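Local coordinates for protein probable nitrite reductase [nad(p)h] small subunit NIRD (PDB 4AIV) that probably serves as the small subunit that associates with NirB and is required for NADH-dependent reduction of nitrite to ammonium, at residues V45-G49 against V98-R104; I7-A13 against I111-A117; R68-M73 against L85-L91; V51-S55 against D93-V98. All blocks are in the same frame, centred on the assembly; numbering follows the deposited sequence.

Contact 1 (V45-G49 against V98-R104); sequences VHAVG and VPVYPAR
Val98, entering next to Val48 and Gly49, brings the 98-104 segment alongside strand 45-49 in the large antiparallel sheet of this Rieske-like fold. Its CG2 lies 3.8 Å from Val48 CB, two branched side chains suited to a buried spot. Pro99 O accepts from Gly49 N at 2.8 Å. Because Gly49 carries no side chain, the proline ring can also settle against the strand, with Pro99 CG 3.7 Å from Gly49 CA. Val100 then faces Val48 as a non-hydrogen-bonded pair; with chi1 at 57° Val100 CG1 sits between the backbone N and the carbonyl carbon, which leaves CG2 anti to N and 3.6 Å from Ala47 O. Tyr101 N donates to Ala47 O, a bond of 2.8 Å with an N-H...O angle of 164°. The Tyr101 side chain runs back along the strand, so that the rim of its ring, rather than a face, meets Ala47 O and Gly49 N. Beyond this point the strands part. One water accepts from Ala47 N and lies, rather too close for certainty, by Tyr101 O, while Pro102 turns outward to cover Trp10 and Ala114. Ala103 comes back in, small enough for its methyl to fit beside both Ala47 and Val45. Here a second water links Val45 O to Ala103 O, and Val45 CG2 rests 3.9 Å from Ala103 CB.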
loop_
_atom_site.group_PDB
_atom_site.type_symbol
_atom_site.label_atom_id
_atom_site.label_comp_id
_atom_site.label_asym_id
_atom_site.label_seq_id
_atom_site.Cartn_x
_atom_site.Cartn_y
_atom_site.Cartn_z
ATOM N N VAL A 45 7.306 1.332 -5.285
ATOM C CA VAL A 45 6.338 0.451 -4.646
ATOM C C VAL A 45 5.857 1.109 -3.365
ATOM O O VAL A 45 6.625 1.794 -2.685
ATOM C CB VAL A 45 6.907 -0.975 -4.361
ATOM C CG1 VAL A 45 7.227 -1.688 -5.671
ATOM C CG2 VAL A 45 8.146 -0.912 -3.457
ATOM N N HIS A 46 4.575 0.931 -3.055
ATOM C CA HIS A 46 3.986 1.529 -1.863
ATOM C C HIS A 46 3.091 0.513 -1.168
ATOM O O HIS A 46 2.337 -0.216 -1.825
ATOM C CB HIS A 46 3.188 2.784 -2.228
ATOM C CG HIS A 46 4.030 3.867 -2.827
ATOM N ND1 HIS A 46 4.674 4.821 -2.076
ATOM C CD2 HIS A 46 4.372 4.109 -4.118
ATOM C CE1 HIS A 46 5.365 5.616 -2.862
ATOM N NE2 HIS A 46 5.195 5.211 -4.119
ATOM N N ALA A 47 3.177 0.463 0.155
ATOM C CA ALA A 47 2.372 -0.482 0.933
ATOM C C ALA A 47 1.545 0.256 1.972
ATOM O O ALA A 47 2.093 0.992 2.818
ATOM C CB ALA A 47 3.267 -1.525 1.605
ATOM N N VAL A 48 0.224 0.077 1.901
ATOM C CA VAL A 48 -0.682 0.675 2.873
ATOM C C VAL A 48 -1.597 -0.403 3.467
ATOM O O VAL A 48 -1.652 -1.531 2.964
ATOM C CB VAL A 48 -1.532 1.837 2.265
ATOM C CG1 VAL A 48 -0.629 2.984 1.795
ATOM C CG2 VAL A 48 -2.412 1.335 1.123
ATOM N N GLY A 49 -2.293 -0.067 4.546
ATOM C CA GLY A 49 -3.248 -0.993 5.140
ATOM C C GLY A 49 -4.228 -1.543 4.111
ATOM O O GLY A 49 -4.732 -0.805 3.270
ATOM N N VAL A 98 -5.204 5.130 6.577
ATOM C CA VAL A 98 -4.730 3.757 6.714
ATOM C C VAL A 98 -3.260 3.819 7.080
ATOM O O VAL A 98 -2.594 4.827 6.794
ATOM C CB VAL A 98 -4.882 2.944 5.405
ATOM C CG1 VAL A 98 -6.342 2.630 5.146
ATOM C CG2 VAL A 98 -4.240 3.686 4.220
ATOM N N PRO A 99 -2.740 2.750 7.711
ATOM C CA PRO A 99 -1.302 2.714 7.998
ATOM C C PRO A 99 -0.490 2.642 6.719
ATOM O O PRO A 99 -0.970 2.133 5.698
ATOM C CB PRO A 99 -1.128 1.406 8.794
ATOM C CG PRO A 99 -2.323 0.571 8.419
ATOM C CD PRO A 99 -3.438 1.571 8.259
ATOM N N VAL A 100 0.733 3.154 6.776
ATOM C CA VAL A 100 1.660 3.044 5.664
ATOM C C VAL A 100 2.841 2.217 6.149
ATOM O O VAL A 100 3.228 2.307 7.312
ATOM C CB VAL A 100 2.107 4.441 5.127
ATOM C CG1 VAL A 100 2.733 5.286 6.245
ATOM C CG2 VAL A 100 3.069 4.299 3.947
ATOM N N TYR A 101 3.375 1.372 5.275
ATOM C CA TYR A 101 4.452 0.465 5.649
ATOM C C TYR A 101 5.639 0.735 4.739
ATOM O O TYR A 101 5.462 0.930 3.533
ATOM C CB TYR A 101 4.009 -1.005 5.505
ATOM C CG TYR A 101 2.852 -1.384 6.403
ATOM C CD1 TYR A 101 1.539 -1.093 6.038
ATOM C CD2 TYR A 101 3.071 -2.011 7.625
ATOM C CE1 TYR A 101 0.469 -1.438 6.863
ATOM C CE2 TYR A 101 2.009 -2.358 8.457
ATOM C CZ TYR A 101 0.716 -2.063 8.074
ATOM O OH TYR A 101 -0.333 -2.401 8.905
ATOM N N PRO A 102 6.853 0.745 5.308
ATOM C CA PRO A 102 8.032 0.877 4.438
ATOM C C PRO A 102 8.036 -0.224 3.380
ATOM O O PRO A 102 7.720 -1.387 3.663
ATOM C CB PRO A 102 9.210 0.696 5.400
ATOM C CG PRO A 102 8.651 1.082 6.765
ATOM C CD PRO A 102 7.204 0.621 6.736
ATOM N N ALA A 103 8.361 0.156 2.153
ATOM C CA ALA A 103 8.387 -0.783 1.047
ATOM C C ALA A 103 9.595 -0.468 0.178
ATOM O O ALA A 103 9.879 0.694 -0.123
ATOM C CB ALA A 103 7.101 -0.695 0.243
ATOM N N ARG A 104 10.318 -1.507 -0.213
ATOM C CA ARG A 104 11.529 -1.304 -0.991
ATOM C C ARG A 104 11.670 -2.340 -2.096
ATOM O O ARG A 104 11.012 -3.394 -2.079
ATOM C CB ARG A 104 12.764 -1.342 -0.068
ATOM C CG ARG A 104 13.042 -2.711 0.539
ATOM C CD ARG A 104 14.305 -2.675 1.388
ATOM N NE ARG A 104 14.638 -3.985 1.951
ATOM C CZ ARG A 104 15.562 -4.175 2.887
ATOM N NH1 ARG A 104 16.240 -3.133 3.364
ATOM N NH2 ARG A 104 15.798 -5.401 3.356
HETATM O O HOH W 1 7.549 2.724 -0.173
HETATM O O HOH W 2 5.262 2.293 1.397
#

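Contact 2 (I7-A13 against I111-A117); sequences IQVWTTA and IQVARVA
Trp10 lays its indole over the methyl of Ala114: Ala114 CB sits 3.4 Å from the centroid of the six-membered ring of Trp10 and only 10° off its normal, a clear CH-pi contact. With CG turned opposite the carbonyl carbon (chi1 -65°), the ring leans across to the neighbouring strand, and the small alanine beneath lets so wide a group lie close to the backbone: Trp10 CE3 is 3.5 Å from Ala114 N. Against the opposite face comes the amide of Gln112, whose OE1 is held by Arg104; Arg104 also makes a cation-pi contact with the ring. The amide's other end donates from Gln112 NE2 to Thr12 OG1 at 3.0 Å, tilted 22° out of the amide plane, a polar pair fitting for this outer part of the sheet.

On the other side of the sheet, Val9 packs over a face of the Arg115 guanidinium and against its CG, while the charge itself is paired with Asp30. Ile7 CG1 lies 3.9 Å from Ala117 CB, so a branched residue again meets a small one. Beneath these side chains, paired backbone bonds join Ile7 with Ala117, Val9 with Arg115 and Thr11 with Val113; Val9 N to Arg115 O, at 2.9 Å, is typical. Ala13 N adds a further bond to Ile111 O. Such regular antiparallel pairing, with the N-terminal strand as an outermost strand beside the C-terminal one, brings the two ends of the chain side by side at the edge of the sheet in this Rieske-like antiparallel beta domain.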
loop_
_atom_site.group_PDB
_atom_site.type_symbol
_atom_site.label_atom_id
_atom_site.label_comp_id
_atom_site.label_asym_id
_atom_site.label_seq_id
_atom_site.Cartn_x
_atom_site.Cartn_y
_atom_site.Cartn_z
ATOM N N ILE A 7 12.967 -1.316 14.882
ATOM C CA ILE A 7 13.560 -2.257 13.936
ATOM C C ILE A 7 12.591 -2.545 12.793
ATOM O O ILE A 7 11.382 -2.633 12.996
ATOM C CB ILE A 7 13.995 -3.576 14.601
ATOM C CG1 ILE A 7 12.816 -4.206 15.335
ATOM C CG2 ILE A 7 15.162 -3.336 15.556
ATOM C CD1 ILE A 7 12.772 -5.688 15.199
ATOM N N GLN A 8 13.111 -2.678 11.585
ATOM C CA GLN A 8 12.245 -3.025 10.470
ATOM C C GLN A 8 12.234 -4.534 10.251
ATOM O O GLN A 8 13.281 -5.157 10.062
ATOM C CB GLN A 8 12.658 -2.274 9.210
ATOM C CG GLN A 8 12.446 -0.778 9.336
ATOM C CD GLN A 8 12.956 -0.013 8.138
ATOM O OE1 GLN A 8 14.056 -0.271 7.647
ATOM N NE2 GLN A 8 12.156 0.932 7.653
ATOM N N VAL A 9 11.045 -5.122 10.301
ATOM C CA VAL A 9 10.912 -6.550 10.057
ATOM C C VAL A 9 10.357 -6.754 8.663
ATOM O O VAL A 9 9.176 -6.479 8.409
ATOM C CB VAL A 9 10.016 -7.223 11.091
ATOM C CG1 VAL A 9 9.904 -8.724 10.785
ATOM C CG2 VAL A 9 10.569 -6.985 12.490
ATOM N N TRP A 10 11.219 -7.221 7.759
ATOM C CA TRP A 10 10.888 -7.284 6.338
ATOM C C TRP A 10 10.203 -8.586 5.959
ATOM O O TRP A 10 10.630 -9.674 6.353
ATOM C CB TRP A 10 12.144 -7.077 5.468
ATOM C CG TRP A 10 12.738 -5.696 5.621
ATOM C CD1 TRP A 10 13.773 -5.332 6.434
ATOM C CD2 TRP A 10 12.301 -4.504 4.951
ATOM N NE1 TRP A 10 14.025 -3.982 6.298
ATOM C CE2 TRP A 10 13.131 -3.446 5.405
ATOM C CE3 TRP A 10 11.301 -4.214 4.017
ATOM C CZ2 TRP A 10 12.982 -2.130 4.948
ATOM C CZ3 TRP A 10 11.152 -2.905 3.564
ATOM C CH2 TRP A 10 11.993 -1.883 4.029
ATOM N N THR A 11 9.128 -8.447 5.189
ATOM C CA THR A 11 8.479 -9.567 4.534
ATOM C C THR A 11 8.710 -9.430 3.036
ATOM O O THR A 11 8.439 -8.379 2.450
ATOM C CB THR A 11 6.960 -9.584 4.819
ATOM O OG1 THR A 11 6.737 -9.807 6.217
ATOM C CG2 THR A 11 6.265 -10.684 4.022
ATOM N N THR A 12 9.214 -10.488 2.411
ATOM C CA THR A 12 9.424 -10.483 0.967
ATOM C C THR A 12 8.100 -10.741 0.259
ATOM O O THR A 12 7.471 -11.777 0.476
ATOM C CB THR A 12 10.471 -11.547 0.557
ATOM O OG1 THR A 12 11.732 -11.188 1.120
ATOM C CG2 THR A 12 10.613 -11.638 -0.957
ATOM N N ALA A 13 7.665 -9.785 -0.564
ATOM C CA ALA A 13 6.392 -9.906 -1.272
ATOM C C ALA A 13 6.520 -10.750 -2.537
ATOM O O ALA A 13 5.881 -11.797 -2.671
ATOM C CB ALA A 13 5.814 -8.508 -1.616
ATOM N N ILE A 111 10.719 -7.252 -4.142
ATOM C CA ILE A 111 9.910 -6.291 -3.403
ATOM C C ILE A 111 9.709 -6.771 -1.969
ATOM O O ILE A 111 9.268 -7.899 -1.735
ATOM C CB ILE A 111 8.531 -6.068 -4.056
ATOM C CG1 ILE A 111 8.707 -5.572 -5.495
ATOM C CG2 ILE A 111 7.714 -5.063 -3.238
ATOM C CD1 ILE A 111 7.412 -5.480 -6.275
ATOM N N GLN A 112 10.056 -5.921 -1.010
ATOM C CA GLN A 112 9.812 -6.232 0.391
ATOM C C GLN A 112 8.985 -5.154 1.057
ATOM O O GLN A 112 9.001 -3.992 0.637
ATOM C CB GLN A 112 11.124 -6.354 1.148
ATOM C CG GLN A 112 12.047 -7.419 0.624
ATOM C CD GLN A 112 13.183 -7.660 1.577
ATOM O OE1 GLN A 112 14.075 -6.821 1.720
ATOM N NE2 GLN A 112 13.150 -8.805 2.257
ATOM N N VAL A 113 8.283 -5.552 2.112
ATOM C CA VAL A 113 7.487 -4.643 2.913
ATOM C C VAL A 113 7.828 -4.864 4.374
ATOM O O VAL A 113 7.894 -6.010 4.838
ATOM C CB VAL A 113 5.971 -4.894 2.716
ATOM C CG1 VAL A 113 5.160 -3.950 3.603
ATOM C CG2 VAL A 113 5.581 -4.738 1.254
ATOM N N ALA A 114 8.045 -3.776 5.106
ATOM C CA ALA A 114 8.407 -3.894 6.510
ATOM C C ALA A 114 7.256 -3.509 7.417
ATOM O O ALA A 114 6.373 -2.738 7.045
ATOM C CB ALA A 114 9.619 -3.019 6.823
ATOM N N ARG A 115 7.258 -4.067 8.616
ATOM C CA ARG A 115 6.495 -3.473 9.696
ATOM C C ARG A 115 7.537 -3.031 10.702
ATOM O O ARG A 115 8.615 -3.627 10.802
ATOM C CB ARG A 115 5.520 -4.466 10.328
ATOM C CG ARG A 115 6.208 -5.625 11.004
ATOM C CD ARG A 115 5.346 -6.260 12.069
ATOM N NE ARG A 115 6.011 -7.442 12.595
ATOM C CZ ARG A 115 6.435 -7.586 13.847
ATOM N NH1 ARG A 115 6.242 -6.624 14.739
ATOM N NH2 ARG A 115 7.040 -8.713 14.207
ATOM N N VAL A 116 7.229 -1.976 11.439
ATOM C CA VAL A 116 8.168 -1.442 12.402
ATOM C C VAL A 116 7.871 -2.034 13.767
ATOM O O VAL A 116 6.733 -1.980 14.241
ATOM C CB VAL A 116 8.105 0.102 12.454
ATOM C CG1 VAL A 116 8.983 0.636 13.574
ATOM C CG2 VAL A 116 8.517 0.689 11.116
ATOM N N ALA A 117 8.886 -2.630 14.383
ATOM C CA ALA A 117 8.741 -3.180 15.723
ATOM C C ALA A 117 9.716 -2.505 16.686
ATOM O O ALA A 117 10.617 -1.772 16.263
ATOM C CB ALA A 117 8.952 -4.693 15.709
#

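Contact 3 (R68-M73 against L85-L91); sequences RGGRAM and LDDGSCL
Arg71 reaches across to Asp86 and Asp87 with a long, extended side chain. From CB the chain sets off opposite the backbone N (chi1 -168°) and stays straight through CG and CD, carrying the charged end to the 85-91 loop. Arg71 NE makes a weak, bent hydrogen bond to Asp86 OD2 at 3.4 Å. Arg71 NH1 lies 3.5 Å from Leu91 CD2, which covers one face of the guanidinium, and donates to a water shared with Ser89 OG. At the tip, Arg71 NH2 carries most of the charge pairing: it donates to the syn lone pair of Asp86 OD1 at 3.0 Å and forms a salt bridge to Asp87 OD2 at 2.9 Å.

Arg71 closes a type I' turn from Arg68 whose two glycines accept positive phi angles, so this is a tight hairpin facing an Asx-turn loop. In that loop Asp87 OD1 takes both Ser89 N and Ser89 OG from one face of the carboxylate, which probably helps to hold the acid in place for Arg71. Leu91 also spreads its CD1 over the aliphatic part of Arg68, whose guanidinium pairs with Asp92, and reaches Met73 CB. Just past the end of strand 82-84, Leu85 N still donates to Ala72 O at 3.0 Å.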
loop_
_atom_site.group_PDB
_atom_site.type_symbol
_atom_site.label_atom_id
_atom_site.label_comp_id
_atom_site.label_asym_id
_atom_site.label_seq_id
_atom_site.Cartn_x
_atom_site.Cartn_y
_atom_site.Cartn_z
ATOM N N ARG A 68 -4.151 12.860 -7.290
ATOM C CA ARG A 68 -4.948 13.958 -6.766
ATOM C C ARG A 68 -3.993 15.128 -6.639
ATOM O O ARG A 68 -3.145 15.150 -5.747
ATOM C CB ARG A 68 -5.548 13.587 -5.408
ATOM C CG ARG A 68 -6.166 14.756 -4.624
ATOM C CD ARG A 68 -7.550 15.131 -5.139
ATOM N NE ARG A 68 -8.476 13.997 -5.156
ATOM C CZ ARG A 68 -9.192 13.593 -4.111
ATOM N NH1 ARG A 68 -9.096 14.217 -2.942
ATOM N NH2 ARG A 68 -10.007 12.557 -4.240
ATOM N N GLY A 69 -4.109 16.083 -7.558
ATOM C CA GLY A 69 -3.202 17.214 -7.587
ATOM C C GLY A 69 -1.754 16.760 -7.650
ATOM O O GLY A 69 -0.886 17.313 -6.963
ATOM N N GLY A 70 -1.503 15.734 -8.461
ATOM C CA GLY A 70 -0.164 15.196 -8.632
ATOM C C GLY A 70 0.232 14.171 -7.584
ATOM O O GLY A 70 1.292 13.550 -7.677
ATOM N N ARG A 71 -0.623 13.983 -6.584
ATOM C CA ARG A 71 -0.300 13.106 -5.464
ATOM C C ARG A 71 -0.857 11.697 -5.671
ATOM O O ARG A 71 -2.057 11.527 -5.889
ATOM C CB ARG A 71 -0.844 13.703 -4.173
ATOM C CG ARG A 71 -0.320 13.044 -2.934
ATOM C CD ARG A 71 -0.505 13.954 -1.761
ATOM N NE ARG A 71 -0.072 13.313 -0.532
ATOM C CZ ARG A 71 -0.417 13.734 0.675
ATOM N NH1 ARG A 71 -1.204 14.797 0.799
ATOM N NH2 ARG A 71 0.013 13.087 1.750
ATOM N N ALA A 72 0.022 10.696 -5.608
ATOM C CA ALA A 72 -0.364 9.313 -5.876
ATOM C C ALA A 72 -1.344 8.806 -4.817
ATOM O O ALA A 72 -1.148 8.996 -3.613
ATOM C CB ALA A 72 0.869 8.421 -5.936
ATOM N N MET A 73 -2.413 8.171 -5.260
ATOM C CA MET A 73 -3.390 7.691 -4.301
ATOM C C MET A 73 -4.066 6.431 -4.782
ATOM O O MET A 73 -3.928 6.041 -5.939
ATOM C CB MET A 73 -4.424 8.786 -3.977
ATOM C CG MET A 73 -5.111 9.415 -5.195
ATOM S SD MET A 73 -6.386 8.380 -5.958
ATOM C CE MET A 73 -7.381 9.631 -6.780
ATOM N N LEU A 85 -0.780 7.408 -1.093
ATOM C CA LEU A 85 0.071 6.219 -0.952
ATOM C C LEU A 85 1.331 6.517 -0.133
ATOM O O LEU A 85 1.948 5.605 0.437
ATOM C CB LEU A 85 0.410 5.614 -2.329
ATOM C CG LEU A 85 -0.765 4.940 -3.064
ATOM C CD1 LEU A 85 -0.390 4.546 -4.509
ATOM C CD2 LEU A 85 -1.245 3.717 -2.294
ATOM N N ASP A 86 1.699 7.795 -0.045
ATOM C CA ASP A 86 2.923 8.164 0.660
ATOM C C ASP A 86 2.791 8.134 2.187
ATOM O O ASP A 86 3.718 7.720 2.878
ATOM C CB ASP A 86 3.518 9.501 0.154
ATOM C CG ASP A 86 2.595 10.705 0.381
ATOM O OD1 ASP A 86 1.495 10.552 0.952
ATOM O OD2 ASP A 86 2.991 11.823 -0.007
ATOM N N ASP A 87 1.637 8.534 2.714
ATOM C CA ASP A 87 1.462 8.554 4.166
ATOM C C ASP A 87 0.152 7.924 4.654
ATOM O O ASP A 87 -0.172 8.002 5.838
ATOM C CB ASP A 87 1.611 9.977 4.709
ATOM C CG ASP A 87 0.547 10.927 4.182
ATOM O OD1 ASP A 87 -0.423 10.480 3.522
ATOM O OD2 ASP A 87 0.683 12.142 4.435
ATOM N N GLY A 88 -0.607 7.327 3.741
ATOM C CA GLY A 88 -1.846 6.659 4.105
ATOM C C GLY A 88 -3.009 7.567 4.483
ATOM O O GLY A 88 -4.094 7.074 4.802
ATOM N N SER A 89 -2.807 8.883 4.446
ATOM C CA SER A 89 -3.886 9.804 4.815
ATOM C C SER A 89 -5.048 9.758 3.828
ATOM O O SER A 89 -4.854 9.697 2.608
ATOM C CB SER A 89 -3.378 11.246 4.967
ATOM O OG SER A 89 -2.837 11.741 3.754
ATOM N N CYS A 90 -6.265 9.794 4.358
ATOM C CA CYS A 90 -7.434 9.925 3.501
ATOM C C CYS A 90 -7.486 11.362 2.997
ATOM O O CYS A 90 -7.630 12.307 3.776
ATOM C CB CYS A 90 -8.717 9.587 4.255
ATOM S SG CYS A 90 -10.211 9.645 3.212
ATOM N N LEU A 91 -7.369 11.523 1.687
ATOM C CA LEU A 91 -7.341 12.857 1.099
ATOM C C LEU A 91 -8.730 13.505 1.109
ATOM O O LEU A 91 -8.850 14.711 0.939
ATOM C CB LEU A 91 -6.766 12.796 -0.319
ATOM C CG LEU A 91 -5.309 12.312 -0.436
ATOM C CD1 LEU A 91 -4.898 12.176 -1.905
ATOM C CD2 LEU A 91 -4.355 13.256 0.302
HETATM O O HOH W 3 -2.176 14.408 3.687
HETATM O O HOH W 4 1.252 9.765 -2.400
#

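Contact 4 (V51-S55 against D93-V98); sequences VDPFS and DPRVSV
The loop carrying Pro53 and Phe54, which packs on Val96 and Val98, probably corresponds in position to the first cluster-binding loop of Rieske proteins, although 51-55 contains neither the cysteine nor the histidine that would ligate iron there. Val96 is the centre of the contact. With CG1 opposite its backbone N (chi1 178°) and CG2 opposite its carbonyl carbon, its two methyls form a fork: Val96 CG1 touches Pro53 CG at 3.6 Å, while Val96 CG2 meets Phe54 CZ, also at 3.6 Å. Val96 CG1 also comes within 3.7 Å of Phe54 CE2, so both methyls bear on the far end of the phenyl ring, and a beta-branched residue suits a place where a proline and an aromatic must be met together. Pro53 also lies along the backbone, its CB 3.7 Å from Ser97 O, and its CD meets Val98 CG1 at 3.7 Å.

Each loop is stiffened from within. Asp52 OD1 accepts from Phe54 N and from Ser55 N, an Asx motif that bends the chain at Pro53 and Phe54. In the other segment, Asp93 OD1 accepts from Arg95 N, and Arg95 grips the carboxylate side-on, with NE to OD1 and NH2 to OD2, across a type I turn from Asp93 to Val96. With Asp52 and Asp93 engaged within their own segments, the two are joined chiefly by apolar contact, which implies that cohesion here depends on fit of shape rather than on directional bonds.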
loop_
_atom_site.group_PDB
_atom_site.type_symbol
_atom_site.label_atom_id
_atom_site.label_comp_id
_atom_site.label_asym_id
_atom_site.label_seq_id
_atom_site.Cartn_x
_atom_site.Cartn_y
_atom_site.Cartn_z
ATOM N N VAL A 51 -7.112 -2.874 4.850
ATOM C CA VAL A 51 -8.475 -2.747 5.350
ATOM C C VAL A 51 -9.015 -1.323 5.189
ATOM O O VAL A 51 -8.429 -0.360 5.695
ATOM C CB VAL A 51 -8.580 -3.192 6.825
ATOM C CG1 VAL A 51 -10.015 -3.058 7.317
ATOM C CG2 VAL A 51 -8.075 -4.622 6.985
ATOM N N ASP A 52 -10.128 -1.200 4.467
ATOM C CA ASP A 52 -10.833 0.074 4.337
ATOM C C ASP A 52 -11.219 0.529 5.731
ATOM O O ASP A 52 -11.918 -0.189 6.442
ATOM C CB ASP A 52 -12.080 -0.085 3.450
ATOM C CG ASP A 52 -12.855 1.226 3.262
ATOM O OD1 ASP A 52 -13.176 1.915 4.265
ATOM O OD2 ASP A 52 -13.163 1.571 2.101
ATOM N N PRO A 53 -10.763 1.725 6.130
ATOM C CA PRO A 53 -10.976 2.184 7.507
ATOM C C PRO A 53 -12.397 2.671 7.766
ATOM O O PRO A 53 -12.723 2.989 8.909
ATOM C CB PRO A 53 -9.990 3.347 7.640
ATOM C CG PRO A 53 -9.899 3.898 6.274
ATOM C CD PRO A 53 -9.989 2.702 5.342
ATOM N N PHE A 54 -13.228 2.734 6.730
ATOM C CA PHE A 54 -14.627 3.098 6.925
ATOM C C PHE A 54 -15.487 1.838 7.073
ATOM O O PHE A 54 -16.289 1.731 8.006
ATOM C CB PHE A 54 -15.141 3.991 5.784
ATOM C CG PHE A 54 -14.498 5.366 5.736
ATOM C CD1 PHE A 54 -15.033 6.422 6.460
ATOM C CD2 PHE A 54 -13.359 5.600 4.967
ATOM C CE1 PHE A 54 -14.453 7.686 6.419
ATOM C CE2 PHE A 54 -12.770 6.870 4.920
ATOM C CZ PHE A 54 -13.320 7.911 5.648
ATOM N N SER A 55 -15.293 0.874 6.172
ATOM C CA SER A 55 -16.139 -0.326 6.124
ATOM C C SER A 55 -15.544 -1.534 6.842
ATOM O O SER A 55 -16.265 -2.459 7.213
ATOM C CB SER A 55 -16.422 -0.709 4.670
ATOM O OG SER A 55 -15.249 -1.227 4.055
ATOM N N ASP A 93 -11.009 12.980 3.759
ATOM C CA ASP A 93 -11.390 13.185 5.157
ATOM C C ASP A 93 -10.137 13.090 6.011
ATOM O O ASP A 93 -9.694 11.989 6.352
ATOM C CB ASP A 93 -12.415 12.133 5.604
ATOM C CG ASP A 93 -12.998 12.419 6.993
ATOM O OD1 ASP A 93 -12.404 13.204 7.762
ATOM O OD2 ASP A 93 -14.054 11.837 7.323
ATOM N N PRO A 94 -9.566 14.252 6.364
ATOM C CA PRO A 94 -8.299 14.381 7.095
ATOM C C PRO A 94 -8.257 13.612 8.419
ATOM O O PRO A 94 -7.162 13.298 8.897
ATOM C CB PRO A 94 -8.199 15.888 7.355
ATOM C CG PRO A 94 -8.991 16.511 6.250
ATOM C CD PRO A 94 -10.140 15.565 6.016
ATOM N N ARG A 95 -9.422 13.299 8.984
ATOM C CA ARG A 95 -9.503 12.612 10.273
ATOM C C ARG A 95 -9.294 11.103 10.173
ATOM O O ARG A 95 -9.213 10.410 11.191
ATOM C CB ARG A 95 -10.874 12.864 10.903
ATOM C CG ARG A 95 -11.310 14.317 10.875
ATOM C CD ARG A 95 -12.786 14.415 11.188
ATOM N NE ARG A 95 -13.617 13.791 10.156
ATOM C CZ ARG A 95 -14.949 13.833 10.153
ATOM N NH1 ARG A 95 -15.582 14.479 11.124
ATOM N NH2 ARG A 95 -15.645 13.240 9.187
ATOM N N VAL A 96 -9.234 10.595 8.946
ATOM C CA VAL A 96 -9.162 9.158 8.712
ATOM C C VAL A 96 -7.872 8.840 7.955
ATOM O O VAL A 96 -7.361 9.680 7.219
ATOM C CB VAL A 96 -10.406 8.667 7.924
ATOM C CG1 VAL A 96 -10.333 7.169 7.629
ATOM C CG2 VAL A 96 -11.685 8.998 8.693
ATOM N N SER A 97 -7.326 7.643 8.166
ATOM C CA SER A 97 -6.156 7.195 7.421
ATOM C C SER A 97 -6.043 5.670 7.454
ATOM O O SER A 97 -6.729 4.994 8.233
ATOM C CB SER A 97 -4.881 7.851 7.969
ATOM O OG SER A 97 -4.624 7.433 9.301
ATOM N N VAL A 98 -5.204 5.130 6.577
ATOM C CA VAL A 98 -4.730 3.757 6.714
ATOM C C VAL A 98 -3.260 3.819 7.080
ATOM O O VAL A 98 -2.594 4.827 6.794
ATOM C CB VAL A 98 -4.882 2.944 5.405
ATOM C CG1 VAL A 98 -6.342 2.630 5.146
ATOM C CG2 VAL A 98 -4.240 3.686 4.220
#

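Overall arrangement
Contacts 1 and 2 belong to one six-stranded antiparallel sheet, where strands 100-105 and 110-117 are neighbours; Pro102 O and Ala114 N join them directly. Contact 1 is only partly buried though close to the chain's centre, and partly water-bridged, whereas contact 2 is farther out, at an edge strand, with regular backbone pairing and a glutamine-threonine bond on its outer part. Contact 3 takes in the middle strand of the smaller three-stranded sheet and contact 4 packs next to it; they use successive parts of the 85-98 loop, which Cys90 N to Val96 O ties to itself. Contact 3 combines salt bridges with leucine packing; contact 4, at the surface, relies on apolar fit. Val98 serves both contacts 1 and 4.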